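Local coordinates for citrate lyase subunit beta-like protein (Mycobacterium tuberculosis H37Rv, PDB 6AQ4) that binds magnesium and citramalyl-CoA as a probable lyase of the HpcH/HpaI aldolase family and may play a role in fatty acid biosynthesis, at residues Met9-Ala14 and Arg68-Ile73. Numbering follows the deposited sequence.
Sequences MNLRAA and RTVVRI. With CQM (Citramalyl-CoA), chain L.
Arg-68 reaches across to the loop Met-9 to Ala-14 at the N-terminal end of a TIM barrel strand, the end far from the ligand. The strand, 69-72, is the third of the eight parallel barrel strands. The loop precedes the first and contains a type I turn from Leu-11 to Ala-14. Farther along the strand, Arg-72 faces the active site. Its NH1 donates to O7 of citramalyl-CoA and its NH2 to O2, while NE forms a salt bridge with Asp-42. The apolar, more buried part joins Met-9, Leu-11 and Val-70. Met-9 CE sits 3.9 Å from Thr-69 O. The Met-9 side chain leaves with CG anti to the backbone N (chi1 176°), then bends at chi2 and chi3, which brings the methyl to the strand. In one of two conformers of Val-70, CG2 lies 4.0 Å from Met-9 CE and 4.5 Å from Leu-11 CD2. Thr-95 of the next strand also touches Met-9 and Val-70. The solvent side is polar: the partly exposed Arg-68 guanidinium lies along the loop beside exposed Asn-10 and Ala-13. Ala-14 CA lies over one guanidinium face, and Ala-14 CB crowds Arg-68 NH1 at 3.0 Å. Here Arg-68 NH1 donates to Asn-10 O at 2.9 Å and 166°; the oxygen lies in the guanidinium plane, but NH1 stands above the carbonyl plane.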
loop_
_atom_site.group_PDB
_atom_site.type_symbol
_atom_site.label_atom_id
_atom_site.label_comp_id
_atom_site.label_asym_id
_atom_site.label_seq_id
_atom_site.Cartn_x
_atom_site.Cartn_y
_atom_site.Cartn_z
ATOM N N MET B 9 -30.911 -7.523 -1.577
ATOM C CA MET B 9 -31.130 -6.120 -1.224
ATOM C C MET B 9 -30.420 -5.145 -2.168
ATOM O O MET B 9 -29.222 -5.273 -2.424
ATOM C CB MET B 9 -30.708 -5.850 0.224
ATOM C CG MET B 9 -30.825 -4.382 0.628
ATOM S SD MET B 9 -31.251 -4.126 2.364
ATOM C CE MET B 9 -29.653 -4.171 3.152
ATOM N N ASN B 10 -31.168 -4.162 -2.666
ATOM C CA ASN B 10 -30.641 -3.195 -3.623
ATOM C C ASN B 10 -29.851 -2.084 -2.943
ATOM O O ASN B 10 -30.242 -0.915 -2.964
ATOM C CB ASN B 10 -31.776 -2.605 -4.464
ATOM C CG ASN B 10 -31.272 -1.882 -5.702
ATOM O OD1 ASN B 10 -30.076 -1.905 -6.011
ATOM N ND2 ASN B 10 -32.187 -1.244 -6.426
ATOM N N LEU B 11 -28.728 -2.460 -2.341
ATOM C CA LEU B 11 -27.899 -1.509 -1.618
ATOM C C LEU B 11 -27.190 -0.564 -2.573
ATOM O O LEU B 11 -27.070 0.627 -2.299
ATOM C CB LEU B 11 -26.883 -2.241 -0.736
ATOM C CG LEU B 11 -27.445 -2.852 0.548
ATOM C CD1 LEU B 11 -26.390 -3.686 1.255
ATOM C CD2 LEU B 11 -27.989 -1.764 1.468
ATOM N N ARG B 12 -26.732 -1.103 -3.697
ATOM C CA ARG B 12 -25.971 -0.321 -4.664
ATOM C C ARG B 12 -26.766 0.864 -5.208
ATOM O O ARG B 12 -26.191 1.851 -5.670
ATOM C CB ARG B 12 -25.487 -1.210 -5.809
ATOM C CG ARG B 12 -24.352 -0.609 -6.627
ATOM C CD ARG B 12 -23.752 -1.644 -7.572
ATOM N NE ARG B 12 -23.177 -2.778 -6.850
ATOM C CZ ARG B 12 -21.882 -2.909 -6.575
ATOM N NH1 ARG B 12 -21.019 -1.975 -6.970
ATOM N NH2 ARG B 12 -21.448 -3.977 -5.908
ATOM N N ALA B 13 -28.089 0.768 -5.148
ATOM C CA ALA B 13 -28.943 1.850 -5.615
ATOM C C ALA B 13 -29.644 2.539 -4.448
ATOM O O ALA B 13 -30.835 2.840 -4.520
ATOM C CB ALA B 13 -29.963 1.326 -6.615
ATOM N N ALA B 14 -28.901 2.798 -3.378
ATOM C CA ALA B 14 -29.488 3.376 -2.175
ATOM C C ALA B 14 -29.074 4.828 -1.934
ATOM O O ALA B 14 -29.795 5.586 -1.283
ATOM C CB ALA B 14 -29.143 2.522 -0.965
ATOM N N ARG B 68 -33.357 -0.411 3.635
ATOM C CA ARG B 68 -32.463 0.718 3.855
ATOM C C ARG B 68 -31.806 0.637 5.227
ATOM O O ARG B 68 -31.448 1.654 5.818
ATOM C CB ARG B 68 -33.225 2.041 3.709
ATOM C CG ARG B 68 -33.830 2.252 2.326
ATOM C CD ARG B 68 -32.789 2.023 1.233
ATOM N NE ARG B 68 -33.399 1.856 -0.084
ATOM C CZ ARG B 68 -32.810 1.257 -1.116
ATOM N NH1 ARG B 68 -31.587 0.755 -0.991
ATOM N NH2 ARG B 68 -33.446 1.152 -2.276
ATOM N N THR B 69 -31.636 -0.580 5.727
ATOM C CA THR B 69 -31.125 -0.771 7.082
ATOM C C THR B 69 -30.224 -1.994 7.177
ATOM O O THR B 69 -30.600 -3.093 6.774
ATOM C CB THR B 69 -32.281 -0.870 8.107
ATOM O OG1 THR B 69 -33.132 0.273 7.969
ATOM C CG2 THR B 69 -31.747 -0.930 9.538
ATOM N N VAL B 70 -29.013 -1.779 7.685
ATOM C CA VAL B 70 -28.076 -2.859 7.957
ATOM C C VAL B 70 -27.889 -2.916 9.474
ATOM O O VAL B 70 -28.070 -1.907 10.161
ATOM C CB VAL B 70 -26.721 -2.622 7.235
ATOM C CG1 VAL B 70 -25.661 -3.618 7.708
ATOM C CG2 VAL B 70 -26.896 -2.722 5.725
ATOM N N VAL B 71 -27.565 -4.085 10.010
ATOM C CA VAL B 71 -27.357 -4.200 11.453
ATOM C C VAL B 71 -25.918 -4.591 11.725
ATOM O O VAL B 71 -25.480 -5.650 11.285
ATOM C CB VAL B 71 -28.280 -5.258 12.087
ATOM C CG1 VAL B 71 -27.964 -5.422 13.572
ATOM C CG2 VAL B 71 -29.757 -4.890 11.887
ATOM N N ARG B 72 -25.163 -3.748 12.427
ATOM C CA ARG B 72 -23.820 -4.176 12.808
ATOM C C ARG B 72 -23.904 -5.080 14.030
ATOM O O ARG B 72 -24.301 -4.643 15.108
ATOM C CB ARG B 72 -22.859 -3.017 13.076
ATOM C CG ARG B 72 -21.423 -3.526 13.278
ATOM C CD ARG B 72 -20.363 -2.417 13.179
ATOM N NE ARG B 72 -20.399 -1.511 14.322
ATOM C CZ ARG B 72 -19.425 -0.667 14.641
ATOM N NH1 ARG B 72 -18.323 -0.614 13.898
ATOM N NH2 ARG B 72 -19.549 0.116 15.714
ATOM N N ILE B 73 -23.551 -6.347 13.843
ATOM C CA ILE B 73 -23.516 -7.297 14.942
ATOM C C ILE B 73 -22.131 -7.277 15.568
ATOM O O ILE B 73 -21.249 -6.532 15.120
ATOM C CB ILE B 73 -23.850 -8.706 14.464
ATOM C CG1 ILE B 73 -22.893 -9.130 13.352
ATOM C CG2 ILE B 73 -25.277 -8.755 13.957
ATOM C CD1 ILE B 73 -23.224 -10.521 12.778
HETATM C C2 CQM L . -15.488 3.235 14.299
HETATM C C4 CQM L . -13.445 1.959 13.881
HETATM C C6 CQM L . -15.337 2.086 12.141
HETATM P P2A CQM L . -25.413 13.851 20.476
HETATM O O5A CQM L . -26.900 13.786 20.742
HETATM O O4A CQM L . -24.646 14.098 21.759
HETATM O O3A CQM L . -25.046 14.941 19.408
HETATM O O6A CQM L . -24.922 12.444 19.907
HETATM P P1A CQM L . -26.040 16.100 19.009
HETATM O O1A CQM L . -25.364 16.967 17.956
HETATM O O2A CQM L . -26.394 16.912 20.254
HETATM O O5B CQM L . -27.354 15.499 18.379
HETATM C C5B CQM L . -28.356 16.373 17.967
HETATM C C4B CQM L . -29.500 15.759 17.174
HETATM O O4B CQM L . -28.966 14.794 16.341
HETATM C C3B CQM L . -30.417 15.012 18.032
HETATM O O3B CQM L . -31.675 14.962 17.418
HETATM C C2B CQM L . -29.851 13.741 18.014
HETATM O O2B CQM L . -30.648 12.817 18.688
HETATM C C1B CQM L . -29.496 13.541 16.598
HETATM P P3B CQM L . -32.792 16.018 17.838
HETATM O O7A CQM L . -34.111 15.662 17.162
HETATM O O8A CQM L . -32.364 17.417 17.416
HETATM O O9A CQM L . -32.942 15.963 19.344
HETATM N N9A CQM L . -28.487 12.513 16.316
HETATM C C4A CQM L . -28.701 11.330 15.711
HETATM N N3A CQM L . -29.783 10.724 15.195
HETATM C C2A CQM L . -29.680 9.518 14.636
HETATM N N1A CQM L . -28.505 8.873 14.582
HETATM C C6A CQM L . -27.394 9.433 15.078
HETATM C C5A CQM L . -27.470 10.689 15.659
HETATM N N7A CQM L . -26.558 11.497 16.230
HETATM C C8A CQM L . -27.185 12.608 16.632
HETATM N N6A CQM L . -26.104 8.767 15.028
HETATM C CBP CQM L . -23.136 10.880 19.352
HETATM C CCP CQM L . -23.545 12.215 19.870
HETATM C CDP CQM L . -23.258 9.912 20.494
HETATM C CEP CQM L . -21.672 10.945 18.850
HETATM C CAP CQM L . -24.082 10.511 18.220
HETATM O OAP CQM L . -23.889 11.322 17.087
HETATM C C9P CQM L . -23.914 9.067 17.732
HETATM O O9P CQM L . -24.287 8.132 18.408
HETATM N N8P CQM L . -23.295 8.809 16.448
HETATM C C7P CQM L . -23.132 7.457 16.021
HETATM C C6P CQM L . -22.287 6.609 16.983
HETATM C C5P CQM L . -21.957 5.248 16.442
HETATM O O5P CQM L . -22.825 4.614 15.885
HETATM N N4P CQM L . -20.618 4.733 16.600
HETATM C C3P CQM L . -20.266 3.429 16.044
HETATM C C2P CQM L . -19.676 3.600 14.660
HETATM S S1P CQM L . -18.074 4.416 14.581
HETATM C C1 CQM L . -16.850 3.125 14.991
HETATM O O2 CQM L . -17.097 2.169 15.798
HETATM C C3 CQM L . -14.964 1.998 13.622
HETATM O O7 CQM L . -15.579 0.887 14.195
HETATM O O3 CQM L . -12.909 1.144 14.733
HETATM O O4 CQM L . -12.690 2.748 13.257
#